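Local coordinates for ER-derived vesicles protein ERV41 (Saccharomyces cerevisiae, PDB 3ZLC), which travels in COPII-coated vesicles and supports transport of a subset of secretory proteins from endoplasmic reticulum to Golgi, as well as retrograde retrieval, the piece described being its lumenal domain, at residues Y27-C32 against K153-I158; R40-D45 against R127-L132; P59-Y64 against F91-D96; V190-V195 against F235-F240. All blocks are in the same frame, centred on the assembly; numbering follows the deposited sequence.

Interaction 1: residues Y27-C32 against K153-I158; sequences YVNTKC and KFNHVI
Tyr27 and Val157 form an antiparallel hydrogen-bonded pair: Tyr27 N reaches Val157 O at 2.8 Å, and Val157 N bonds to Tyr27 O at 2.9 Å. Their side chains run side by side, with Tyr27 CD2 3.8 Å from CB of Val157, a beta-branched residue suited to a strand. Past Val28 and His156, Asn29 N adds a bond to Asn155 O at 3.0 Å, and side chains follow. Asn155 ND2 gives Asn29 OD1 a nearly straight bond (2.9 Å, 171° at the hydrogen), on a lone pair. Asn29 CG stands anti to its backbone N (chi1 -163°), which brings the amide alongside that of Asn155. Thr30 OG1 donates to Lys153 O at 2.7 Å from above the carbonyl plane, while one water bridges Asn29 O and Lys153 NZ.

A second shell fixes these groups. Asn29 ND2 is held by Glu113 O and Asn115 O, Asn155 OD1 by Asn181 N, and Lys153 NZ by Pro112 O. His156 ND1 binds Phe154 O, leaving NE2 to meet Tyr191 OH. The contact closes one end of the pairing between strands 19-28 and 156-163, with strand 117-126, disulfide-linked through Cys117 to Cys32, beyond the first and strand 177-179 beyond the second.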
# COMPACT_ATOMS: atom_id res chain seq x y z
N TYR A 27 5.43 -5.54 -2.15
CA TYR A 27 6.84 -5.84 -2.41
C TYR A 27 7.46 -4.48 -2.71
O TYR A 27 6.90 -3.71 -3.48
CB TYR A 27 7.02 -6.73 -3.65
CG TYR A 27 6.35 -8.10 -3.60
CD1 TYR A 27 6.09 -8.74 -2.39
CD2 TYR A 27 5.99 -8.74 -4.77
CE1 TYR A 27 5.48 -10.00 -2.36
CE2 TYR A 27 5.38 -9.99 -4.75
CZ TYR A 27 5.12 -10.62 -3.55
OH TYR A 27 4.52 -11.86 -3.54
N VAL A 28 8.59 -4.18 -2.08
CA VAL A 28 9.33 -2.94 -2.38
C VAL A 28 10.69 -3.33 -2.93
O VAL A 28 11.32 -4.26 -2.41
CB VAL A 28 9.54 -2.09 -1.10
CG1 VAL A 28 10.30 -0.80 -1.43
CG2 VAL A 28 8.19 -1.73 -0.45
N ASN A 29 11.15 -2.64 -3.97
CA ASN A 29 12.43 -2.94 -4.65
C ASN A 29 13.64 -2.42 -3.87
O ASN A 29 14.63 -1.98 -4.45
CB ASN A 29 12.38 -2.33 -6.07
CG ASN A 29 13.43 -2.88 -7.03
OD1 ASN A 29 13.50 -2.41 -8.17
ND2 ASN A 29 14.23 -3.88 -6.60
N THR A 30 13.56 -2.52 -2.54
CA THR A 30 14.66 -2.15 -1.64
C THR A 30 14.75 -3.17 -0.51
O THR A 30 13.72 -3.71 -0.07
CB THR A 30 14.42 -0.74 -1.03
OG1 THR A 30 14.27 0.23 -2.08
CG2 THR A 30 15.57 -0.33 -0.11
N LYS A 31 15.97 -3.48 -0.06
CA LYS A 31 16.18 -4.39 1.07
C LYS A 31 15.49 -3.86 2.31
O LYS A 31 15.45 -2.64 2.52
CB LYS A 31 17.67 -4.56 1.38
CG LYS A 31 18.52 -4.83 0.16
CD LYS A 31 18.29 -6.21 -0.38
CE LYS A 31 19.46 -7.12 -0.04
NZ LYS A 31 19.19 -8.50 -0.51
N CYS A 32 14.96 -4.76 3.15
CA CYS A 32 14.11 -4.35 4.28
C CYS A 32 14.79 -3.39 5.25
O CYS A 32 14.16 -2.44 5.74
CB CYS A 32 13.64 -5.59 5.05
SG CYS A 32 12.61 -6.73 4.10
N LYS A 153 15.20 2.02 -4.18
CA LYS A 153 14.37 1.95 -5.37
C LYS A 153 12.94 1.73 -4.91
O LYS A 153 12.66 0.74 -4.23
CB LYS A 153 14.80 0.79 -6.28
CG LYS A 153 16.19 0.95 -6.89
CD LYS A 153 16.36 0.05 -8.10
CE LYS A 153 16.93 -1.29 -7.73
NZ LYS A 153 18.33 -1.17 -7.25
N PHE A 154 12.05 2.65 -5.27
CA PHE A 154 10.67 2.55 -4.78
C PHE A 154 9.67 1.96 -5.77
O PHE A 154 8.46 2.11 -5.60
CB PHE A 154 10.21 3.89 -4.19
CG PHE A 154 10.93 4.26 -2.92
CD1 PHE A 154 10.68 3.57 -1.74
CD2 PHE A 154 11.89 5.28 -2.91
CE1 PHE A 154 11.37 3.89 -0.56
CE2 PHE A 154 12.57 5.61 -1.73
CZ PHE A 154 12.31 4.92 -0.56
N ASN A 155 10.18 1.27 -6.79
CA ASN A 155 9.34 0.35 -7.55
C ASN A 155 8.62 -0.55 -6.55
O ASN A 155 9.19 -0.93 -5.53
CB ASN A 155 10.19 -0.51 -8.50
CG ASN A 155 11.08 0.32 -9.40
OD1 ASN A 155 10.61 1.28 -10.02
ND2 ASN A 155 12.36 -0.02 -9.46
N HIS A 156 7.36 -0.86 -6.79
CA HIS A 156 6.65 -1.64 -5.80
C HIS A 156 5.50 -2.41 -6.41
O HIS A 156 5.03 -2.08 -7.50
CB HIS A 156 6.15 -0.74 -4.65
CG HIS A 156 5.20 0.33 -5.10
ND1 HIS A 156 5.63 1.51 -5.66
CD2 HIS A 156 3.84 0.39 -5.08
CE1 HIS A 156 4.58 2.26 -5.96
NE2 HIS A 156 3.48 1.61 -5.62
N VAL A 157 5.08 -3.46 -5.70
CA VAL A 157 3.92 -4.25 -6.09
C VAL A 157 2.99 -4.22 -4.91
O VAL A 157 3.40 -4.52 -3.80
CB VAL A 157 4.30 -5.72 -6.32
CG1 VAL A 157 3.02 -6.57 -6.51
CG2 VAL A 157 5.21 -5.84 -7.54
N ILE A 158 1.73 -3.86 -5.14
CA ILE A 158 0.78 -3.90 -4.04
C ILE A 158 -0.07 -5.14 -4.26
O ILE A 158 -0.90 -5.17 -5.18
CB ILE A 158 -0.14 -2.64 -4.03
CG1 ILE A 158 0.71 -1.38 -3.76
CG2 ILE A 158 -1.21 -2.77 -2.94
CD1 ILE A 158 0.01 -0.05 -4.13
O HOH W 1 17.18 -1.32 -4.37

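Interaction 2: residues R40-D45 against R127-L132; sequences RDQTMD and RVSGEL
Arg40 and Glu131 pair in an antiparallel beta arrangement where strand 35-41 runs out and strand 130-136 begins, and an Asx motif at Asp41 turns the chain away just beyond. The tight part is the backbone. Arg40 N gives a bond to Glu131 O at 3.0 Å, and Glu131 N one to Arg40 O at 2.8 Å. At the following non-hydrogen-bonded pair the CA atoms of Asp41 and Gly130 are a mere 3.8 Å apart, and glycine suits this place because a CB on it would run into Arg40 O and Asp41 CB. Gln42 N then reaches Ser129 O in a longer bond, 3.2 Å.

The side-chain part is looser. The side chains of Arg40 and Glu131 lie alongside each other and point the same way, yet Arg40 NH2 stays 3.7 Å from Glu131 OE1, a long salt bridge in which the oxygen sits at the guanidinium edge and the two planes are 60° apart. Glu131 has firmer company in Gln133 NE2 at OE2, while OE1 also makes a weak ion pair with Lys237. At the turn, Val128 CG2 rests against CB and CG of Asp41, a small apolar touch beside solvent-facing Gln42 and Thr43. Asp41 CG lies between its backbone N and carbonyl carbon (chi1 62°), and this directs the carboxylate back over the turn, where OD1 accepts from Met44 N at 2.9 Å and OD2 takes Asn126 ND2.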
# COMPACT_ATOMS: atom_id res chain seq x y z
N ARG A 40 0.97 8.42 10.66
CA ARG A 40 0.62 9.61 11.43
C ARG A 40 -0.80 10.01 11.11
O ARG A 40 -1.32 9.65 10.05
CB ARG A 40 1.61 10.75 11.21
CG ARG A 40 1.78 11.17 9.78
CD ARG A 40 2.14 12.64 9.74
NE ARG A 40 2.25 13.16 8.38
CZ ARG A 40 2.65 14.39 8.08
NH1 ARG A 40 2.99 15.24 9.05
NH2 ARG A 40 2.71 14.78 6.81
N ASP A 41 -1.44 10.73 12.02
CA ASP A 41 -2.79 11.20 11.76
C ASP A 41 -3.05 12.55 12.40
O ASP A 41 -2.15 13.15 13.00
CB ASP A 41 -3.85 10.14 12.14
CG ASP A 41 -3.85 9.80 13.63
OD1 ASP A 41 -3.73 10.70 14.47
OD2 ASP A 41 -4.00 8.60 13.95
N GLN A 42 -4.28 13.04 12.27
CA GLN A 42 -4.65 14.33 12.84
C GLN A 42 -4.32 14.41 14.32
O GLN A 42 -3.85 15.43 14.81
CB GLN A 42 -6.14 14.58 12.63
CG GLN A 42 -6.65 14.08 11.31
CD GLN A 42 -7.72 14.97 10.73
OE1 GLN A 42 -7.51 15.63 9.71
NE2 GLN A 42 -8.88 15.00 11.37
N THR A 43 -4.54 13.30 15.03
CA THR A 43 -4.39 13.27 16.48
C THR A 43 -2.94 13.13 16.93
O THR A 43 -2.56 13.65 17.97
CB THR A 43 -5.22 12.12 17.09
OG1 THR A 43 -4.64 10.86 16.75
CG2 THR A 43 -6.67 12.17 16.59
N MET A 44 -2.13 12.41 16.16
CA MET A 44 -0.77 12.10 16.62
C MET A 44 0.38 12.43 15.66
O MET A 44 0.21 12.50 14.44
CB MET A 44 -0.66 10.65 17.09
CG MET A 44 -1.35 9.62 16.21
SD MET A 44 -0.59 7.99 16.29
CE MET A 44 0.32 8.02 14.75
N ASP A 45 1.55 12.61 16.26
CA ASP A 45 2.80 12.73 15.54
C ASP A 45 3.17 11.36 14.98
O ASP A 45 2.56 10.36 15.34
CB ASP A 45 3.89 13.21 16.50
CG ASP A 45 4.98 14.01 15.82
OD1 ASP A 45 4.64 14.94 15.05
OD2 ASP A 45 6.17 13.69 16.03
N ARG A 127 -9.51 5.86 13.14
CA ARG A 127 -10.30 6.04 11.92
C ARG A 127 -10.51 7.54 11.70
O ARG A 127 -11.63 8.06 11.82
CB ARG A 127 -11.64 5.29 12.01
CG ARG A 127 -12.37 5.12 10.67
CD ARG A 127 -13.75 4.42 10.82
NE ARG A 127 -14.48 4.50 9.55
CZ ARG A 127 -14.46 3.57 8.60
NH1 ARG A 127 -13.76 2.44 8.78
NH2 ARG A 127 -15.13 3.76 7.47
N VAL A 128 -9.40 8.23 11.41
CA VAL A 128 -9.42 9.66 11.10
C VAL A 128 -8.47 9.89 9.93
O VAL A 128 -7.73 8.98 9.54
CB VAL A 128 -8.96 10.54 12.31
CG1 VAL A 128 -9.95 10.45 13.46
CG2 VAL A 128 -7.57 10.14 12.76
N SER A 129 -8.48 11.09 9.35
CA SER A 129 -7.55 11.40 8.27
C SER A 129 -6.10 11.13 8.71
O SER A 129 -5.65 11.62 9.74
CB SER A 129 -7.71 12.86 7.84
OG SER A 129 -6.81 13.16 6.79
N GLY A 130 -5.38 10.33 7.94
CA GLY A 130 -4.00 10.02 8.31
C GLY A 130 -3.20 9.56 7.12
O GLY A 130 -3.66 9.67 5.98
N GLU A 131 -2.01 9.03 7.37
CA GLU A 131 -1.13 8.65 6.28
C GLU A 131 -0.18 7.54 6.72
O GLU A 131 0.35 7.57 7.83
CB GLU A 131 -0.39 9.91 5.79
CG GLU A 131 0.86 9.68 4.96
CD GLU A 131 1.54 11.00 4.62
OE1 GLU A 131 1.04 12.06 5.03
OE2 GLU A 131 2.58 10.97 3.93
N LEU A 132 -0.00 6.53 5.87
CA LEU A 132 0.99 5.47 6.09
C LEU A 132 2.15 5.72 5.13
O LEU A 132 1.93 5.88 3.93
CB LEU A 132 0.36 4.12 5.77
CG LEU A 132 1.29 2.92 5.78
CD1 LEU A 132 1.70 2.61 7.20
CD2 LEU A 132 0.57 1.73 5.18

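Interaction 3: residues P59-Y64 against F91-D96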
# COMPACT_ATOMS: atom_id res chain seq x y z
N PRO A 59 13.74 -11.65 -3.42
CA PRO A 59 14.19 -11.09 -4.70
C PRO A 59 13.00 -10.36 -5.30
O PRO A 59 11.95 -10.99 -5.51
CB PRO A 59 14.52 -12.34 -5.55
CG PRO A 59 14.44 -13.55 -4.57
CD PRO A 59 13.44 -13.09 -3.53
N PHE A 60 13.13 -9.06 -5.55
CA PHE A 60 12.01 -8.28 -6.08
C PHE A 60 11.49 -8.87 -7.39
O PHE A 60 12.26 -9.27 -8.25
CB PHE A 60 12.39 -6.80 -6.27
CG PHE A 60 11.22 -5.92 -6.69
CD1 PHE A 60 10.25 -5.56 -5.77
CD2 PHE A 60 11.12 -5.45 -8.00
CE1 PHE A 60 9.16 -4.75 -6.14
CE2 PHE A 60 10.03 -4.63 -8.39
CZ PHE A 60 9.06 -4.28 -7.45
N PHE A 61 10.17 -8.96 -7.52
CA PHE A 61 9.57 -9.42 -8.76
C PHE A 61 8.16 -8.87 -8.89
O PHE A 61 7.54 -8.47 -7.90
CB PHE A 61 9.56 -10.96 -8.85
CG PHE A 61 8.49 -11.63 -8.02
CD1 PHE A 61 8.66 -11.81 -6.64
CD2 PHE A 61 7.31 -12.09 -8.61
CE1 PHE A 61 7.68 -12.44 -5.88
CE2 PHE A 61 6.32 -12.73 -7.85
CZ PHE A 61 6.51 -12.90 -6.49
N ILE A 62 7.67 -8.83 -10.12
CA ILE A 62 6.30 -8.41 -10.32
C ILE A 62 5.50 -9.64 -10.71
O ILE A 62 5.80 -10.28 -11.72
CB ILE A 62 6.20 -7.34 -11.41
CG1 ILE A 62 7.04 -6.11 -11.01
CG2 ILE A 62 4.73 -6.94 -11.62
CD1 ILE A 62 7.32 -5.15 -12.15
N PRO A 63 4.50 -10.00 -9.88
CA PRO A 63 3.76 -11.24 -10.14
C PRO A 63 2.89 -11.15 -11.39
O PRO A 63 2.64 -10.06 -11.89
CB PRO A 63 2.86 -11.38 -8.90
CG PRO A 63 3.45 -10.46 -7.86
CD PRO A 63 4.04 -9.33 -8.65
N TYR A 64 2.45 -12.30 -11.90
CA TYR A 64 1.45 -12.30 -12.97
C TYR A 64 0.10 -11.81 -12.45
O TYR A 64 -0.05 -11.60 -11.25
CB TYR A 64 1.35 -13.69 -13.59
CG TYR A 64 2.57 -14.05 -14.39
CD1 TYR A 64 2.93 -13.29 -15.49
CD2 TYR A 64 3.37 -15.13 -14.03
CE1 TYR A 64 4.06 -13.60 -16.24
CE2 TYR A 64 4.50 -15.45 -14.77
CZ TYR A 64 4.84 -14.68 -15.87
OH TYR A 64 5.95 -14.97 -16.62
N PHE A 91 12.16 -9.24 -14.44
CA PHE A 91 11.51 -9.04 -13.15
C PHE A 91 10.38 -10.02 -12.85
O PHE A 91 9.52 -9.78 -12.00
CB PHE A 91 11.10 -7.58 -12.97
CG PHE A 91 12.29 -6.66 -12.86
CD1 PHE A 91 12.97 -6.24 -13.99
CD2 PHE A 91 12.74 -6.24 -11.61
CE1 PHE A 91 14.07 -5.41 -13.90
CE2 PHE A 91 13.84 -5.41 -11.51
CZ PHE A 91 14.51 -4.99 -12.65
N ARG A 92 10.42 -11.15 -13.54
CA ARG A 92 9.54 -12.25 -13.18
C ARG A 92 10.15 -12.99 -11.99
O ARG A 92 11.32 -12.81 -11.66
CB ARG A 92 9.29 -13.15 -14.38
CG ARG A 92 8.50 -12.46 -15.48
CD ARG A 92 7.36 -11.64 -14.88
NE ARG A 92 6.33 -11.28 -15.85
CZ ARG A 92 5.19 -10.65 -15.56
NH1 ARG A 92 4.91 -10.29 -14.32
NH2 ARG A 92 4.33 -10.38 -16.52
N GLU A 93 9.32 -13.79 -11.34
CA GLU A 93 9.69 -14.41 -10.07
C GLU A 93 10.88 -15.35 -10.17
O GLU A 93 10.90 -16.25 -11.02
CB GLU A 93 8.49 -15.20 -9.56
CG GLU A 93 8.67 -15.72 -8.16
CD GLU A 93 7.44 -16.41 -7.67
OE1 GLU A 93 6.44 -16.46 -8.42
OE2 GLU A 93 7.47 -16.90 -6.52
N LYS A 94 11.87 -15.15 -9.30
CA LYS A 94 12.98 -16.09 -9.21
C LYS A 94 12.59 -17.18 -8.21
O LYS A 94 11.93 -16.89 -7.21
CB LYS A 94 14.28 -15.42 -8.76
CG LYS A 94 14.58 -14.06 -9.38
CD LYS A 94 14.47 -14.07 -10.88
CE LYS A 94 14.95 -12.75 -11.48
NZ LYS A 94 14.02 -12.25 -12.54
N LEU A 95 13.01 -18.41 -8.49
CA LEU A 95 12.68 -19.55 -7.64
C LEU A 95 13.93 -20.24 -7.08
O LEU A 95 15.03 -20.14 -7.63
CB LEU A 95 11.86 -20.57 -8.43
CG LEU A 95 10.50 -20.13 -8.96
CD1 LEU A 95 10.08 -21.04 -10.10
CD2 LEU A 95 9.49 -20.17 -7.83
N ASP A 96 13.73 -20.97 -5.98
CA ASP A 96 14.79 -21.73 -5.32
C ASP A 96 14.19 -23.09 -4.95
O ASP A 96 12.97 -23.20 -4.86
CB ASP A 96 15.28 -20.95 -4.09
CG ASP A 96 16.00 -21.83 -3.08
OD1 ASP A 96 17.23 -22.00 -3.20
OD2 ASP A 96 15.33 -22.33 -2.15
O HOH W 2 11.48 -13.56 -6.77
O HOH W 3 12.81 -11.47 -9.65
O HOH W 4 6.54 -13.63 -11.82
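Ile62 O is gripped chiefly by Arg92 NH1, at 2.7 Å: the acceptor lies in the guanidinium plane, while the nitrogen stands well above the plane of the carbonyl. A water adds a weak bond to this oxygen and accepts from Glu93 N. Arginine suits the place because its NH1 serves Ile62 O and, weakly, Pro63 O, while NH2 is left for a salt bridge to Glu85. The chain bends at chi2 (-42°), which curls the guanidinium back toward segment 59-64. There Tyr64 CE1 lies over one face of it, 3.2 Å from Arg92 CZ, the two planes being turned 47° apart. A leucine in its place would probably leave Ile62 O without its main donor and Glu85 without its charged mate, and set the Tyr64 ring freer to turn.

Ile62 N donates to Phe91 O at 2.8 Å, a nearly straight bond that pins the two backbones together. The aliphatic part of Glu93 lies flat over Phe61, its CG 3.8 Å from the ring centroid and almost on the normal, a CH-pi contact; the carboxylate stacks nearly parallel to the ring. Phe60 and Phe91 meet edge to edge, CD2 to CD2 at 4.0 Å. Waters also link the two segments: one donates to both Phe60 O and Arg92 O, another joins Pro59 O to Lys94 N. Neither segment is a regular strand: this is loop-to-loop packing, in which an arginine bound to backbone carbonyls, aromatic rings and bridging waters replace the hydrogen-bond pattern of a sheet.

Interaction 4: residues V190-V195 against F235-F240; sequences VYYTSV and FFKYNF
The rings of Tyr191 and Phe236 lie side by side with planes 18° apart, but they are slid so far, 5.3 Å between centroids, that they barely overlap; Tyr191 CD2 touches Phe236 CE2 at 3.7 Å. Phe236 also stacks on Phe161, and the Tyr191 hydroxyl faces the other sheet at His156. Further along the same side of the sheet Val195 CB packs against Phe240 CD1 at 3.5 Å. On the other side, the methylenes of Lys237 run along Tyr192, Lys237 CD 3.7 Å from Tyr192 CE2, a use of the long aliphatic chain that carries the ammonium past the ring, toward Glu131.

Lys237 O accepts twice from one residue: Thr193 N at 2.8 Å and Thr193 OG1 at 2.9 Å, arriving from opposite faces of the carbonyl plane. Chi1 of 63° tucks OG1 between the backbone N and carbonyl carbon, within reach of that oxygen. With a valine here, Lys237 O would probably keep the backbone bond but lose its hydroxyl donor.

The two strands run parallel in register, Tyr191 N to Phe235 O at 2.7 Å opening the pattern. Strand 209-219 flanks 188-200, strand 130-136 flanks 233-240, and strand 156-163 packs across the Tyr191 and Phe236 side.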
# COMPACT_ATOMS: atom_id res chain seq x y z
N VAL A 190 2.34 8.63 -4.29
CA VAL A 190 1.35 9.00 -3.26
C VAL A 190 -0.02 8.53 -3.71
O VAL A 190 -0.46 8.85 -4.82
CB VAL A 190 1.31 10.52 -3.03
CG1 VAL A 190 0.39 10.85 -1.84
CG2 VAL A 190 2.72 11.05 -2.75
N TYR A 191 -0.68 7.75 -2.86
CA TYR A 191 -2.04 7.34 -3.14
C TYR A 191 -2.99 8.02 -2.16
O TYR A 191 -2.80 7.94 -0.93
CB TYR A 191 -2.17 5.83 -3.00
CG TYR A 191 -1.26 5.01 -3.90
CD1 TYR A 191 -1.64 4.70 -5.20
CD2 TYR A 191 -0.05 4.51 -3.44
CE1 TYR A 191 -0.82 3.92 -6.04
CE2 TYR A 191 0.77 3.73 -4.25
CZ TYR A 191 0.37 3.43 -5.55
OH TYR A 191 1.18 2.66 -6.37
N TYR A 192 -4.01 8.68 -2.70
CA TYR A 192 -5.06 9.30 -1.87
C TYR A 192 -6.30 8.44 -1.89
O TYR A 192 -7.04 8.42 -2.89
CB TYR A 192 -5.41 10.68 -2.40
CG TYR A 192 -4.30 11.69 -2.21
CD1 TYR A 192 -3.30 11.84 -3.16
CD2 TYR A 192 -4.25 12.49 -1.06
CE1 TYR A 192 -2.28 12.77 -2.98
CE2 TYR A 192 -3.24 13.42 -0.88
CZ TYR A 192 -2.26 13.55 -1.84
OH TYR A 192 -1.24 14.46 -1.66
N THR A 193 -6.56 7.76 -0.78
CA THR A 193 -7.66 6.80 -0.73
C THR A 193 -8.80 7.36 0.10
O THR A 193 -8.57 7.92 1.18
CB THR A 193 -7.22 5.45 -0.12
OG1 THR A 193 -6.80 5.65 1.25
CG2 THR A 193 -6.10 4.83 -0.95
N SER A 194 -10.03 7.24 -0.40
CA SER A 194 -11.19 7.76 0.32
C SER A 194 -12.06 6.56 0.65
O SER A 194 -12.55 5.85 -0.24
CB SER A 194 -11.96 8.76 -0.54
OG SER A 194 -13.05 9.33 0.18
N VAL A 195 -12.25 6.33 1.95
CA VAL A 195 -12.77 5.07 2.46
C VAL A 195 -14.24 5.20 2.86
O VAL A 195 -14.61 6.13 3.58
CB VAL A 195 -11.91 4.60 3.67
CG1 VAL A 195 -12.34 3.22 4.17
CG2 VAL A 195 -10.42 4.55 3.28
N PHE A 235 3.63 6.55 -0.30
CA PHE A 235 2.74 7.13 0.71
C PHE A 235 1.27 6.81 0.45
O PHE A 235 0.77 7.01 -0.66
CB PHE A 235 2.92 8.65 0.75
CG PHE A 235 4.34 9.09 1.07
CD1 PHE A 235 5.31 9.16 0.06
CD2 PHE A 235 4.70 9.47 2.36
CE1 PHE A 235 6.62 9.58 0.35
CE2 PHE A 235 6.01 9.90 2.65
CZ PHE A 235 6.96 9.95 1.65
N PHE A 236 0.58 6.34 1.48
CA PHE A 236 -0.85 6.08 1.37
C PHE A 236 -1.59 7.07 2.25
O PHE A 236 -1.54 6.96 3.48
CB PHE A 236 -1.16 4.67 1.86
CG PHE A 236 -0.49 3.58 1.04
CD1 PHE A 236 0.77 3.12 1.38
CD2 PHE A 236 -1.15 3.00 -0.05
CE1 PHE A 236 1.39 2.09 0.64
CE2 PHE A 236 -0.54 1.98 -0.79
CZ PHE A 236 0.73 1.52 -0.45
N LYS A 237 -2.23 8.06 1.65
CA LYS A 237 -3.04 8.99 2.42
C LYS A 237 -4.45 8.44 2.49
O LYS A 237 -4.96 7.88 1.50
CB LYS A 237 -3.04 10.38 1.79
CG LYS A 237 -1.66 10.99 1.67
CD LYS A 237 -1.62 12.40 2.25
CE LYS A 237 -0.25 13.04 2.05
NZ LYS A 237 -0.17 14.41 2.64
N TYR A 238 -5.07 8.55 3.65
CA TYR A 238 -6.43 8.03 3.76
C TYR A 238 -7.34 8.97 4.53
O TYR A 238 -6.92 9.66 5.46
CB TYR A 238 -6.44 6.62 4.39
CG TYR A 238 -5.59 6.50 5.64
CD1 TYR A 238 -6.12 6.86 6.88
CD2 TYR A 238 -4.29 6.02 5.60
CE1 TYR A 238 -5.38 6.75 8.03
CE2 TYR A 238 -3.52 5.91 6.77
CZ TYR A 238 -4.08 6.28 7.98
OH TYR A 238 -3.36 6.20 9.17
N ASN A 239 -8.59 9.02 4.09
CA ASN A 239 -9.62 9.71 4.86
C ASN A 239 -10.90 8.89 4.80
O ASN A 239 -11.06 8.05 3.90
CB ASN A 239 -9.87 11.11 4.32
CG ASN A 239 -10.39 12.04 5.39
OD1 ASN A 239 -10.93 11.58 6.41
ND2 ASN A 239 -10.23 13.35 5.18
N PHE A 240 -11.80 9.13 5.73
CA PHE A 240 -12.99 8.30 5.87
C PHE A 240 -14.23 9.14 5.65
O PHE A 240 -14.43 10.15 6.32
CB PHE A 240 -12.99 7.62 7.25
CG PHE A 240 -11.74 6.79 7.48
CD1 PHE A 240 -11.69 5.47 7.07
CD2 PHE A 240 -10.61 7.35 8.07
CE1 PHE A 240 -10.54 4.70 7.26
CE2 PHE A 240 -9.44 6.59 8.26
CZ PHE A 240 -9.41 5.26 7.85

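Two mixed sheets organise the four contacts. Interactions 2 and 4, centres about 11 Å apart, share one sheet, in which strands 130-136 and 233-240 are neighbours joined by Leu132 O to Phe236 N and Gly130 O to Tyr238 N. Interaction 1 belongs to the second sheet, about 19 Å from interaction 4 between centres, yet His156 and Ile158 reach Tyr191 and Phe236, so the sheets pack face to face there. Interaction 3, in loops, lies about 12 Å from interaction 1, where Phe60 and Phe61 cover Asn29 and Tyr27, and about 34 Å from interaction 2. Along the chain, 1 encloses 2, which encloses 3; interaction 4 follows. Residues distant in sequence thus combine into one lumenal domain.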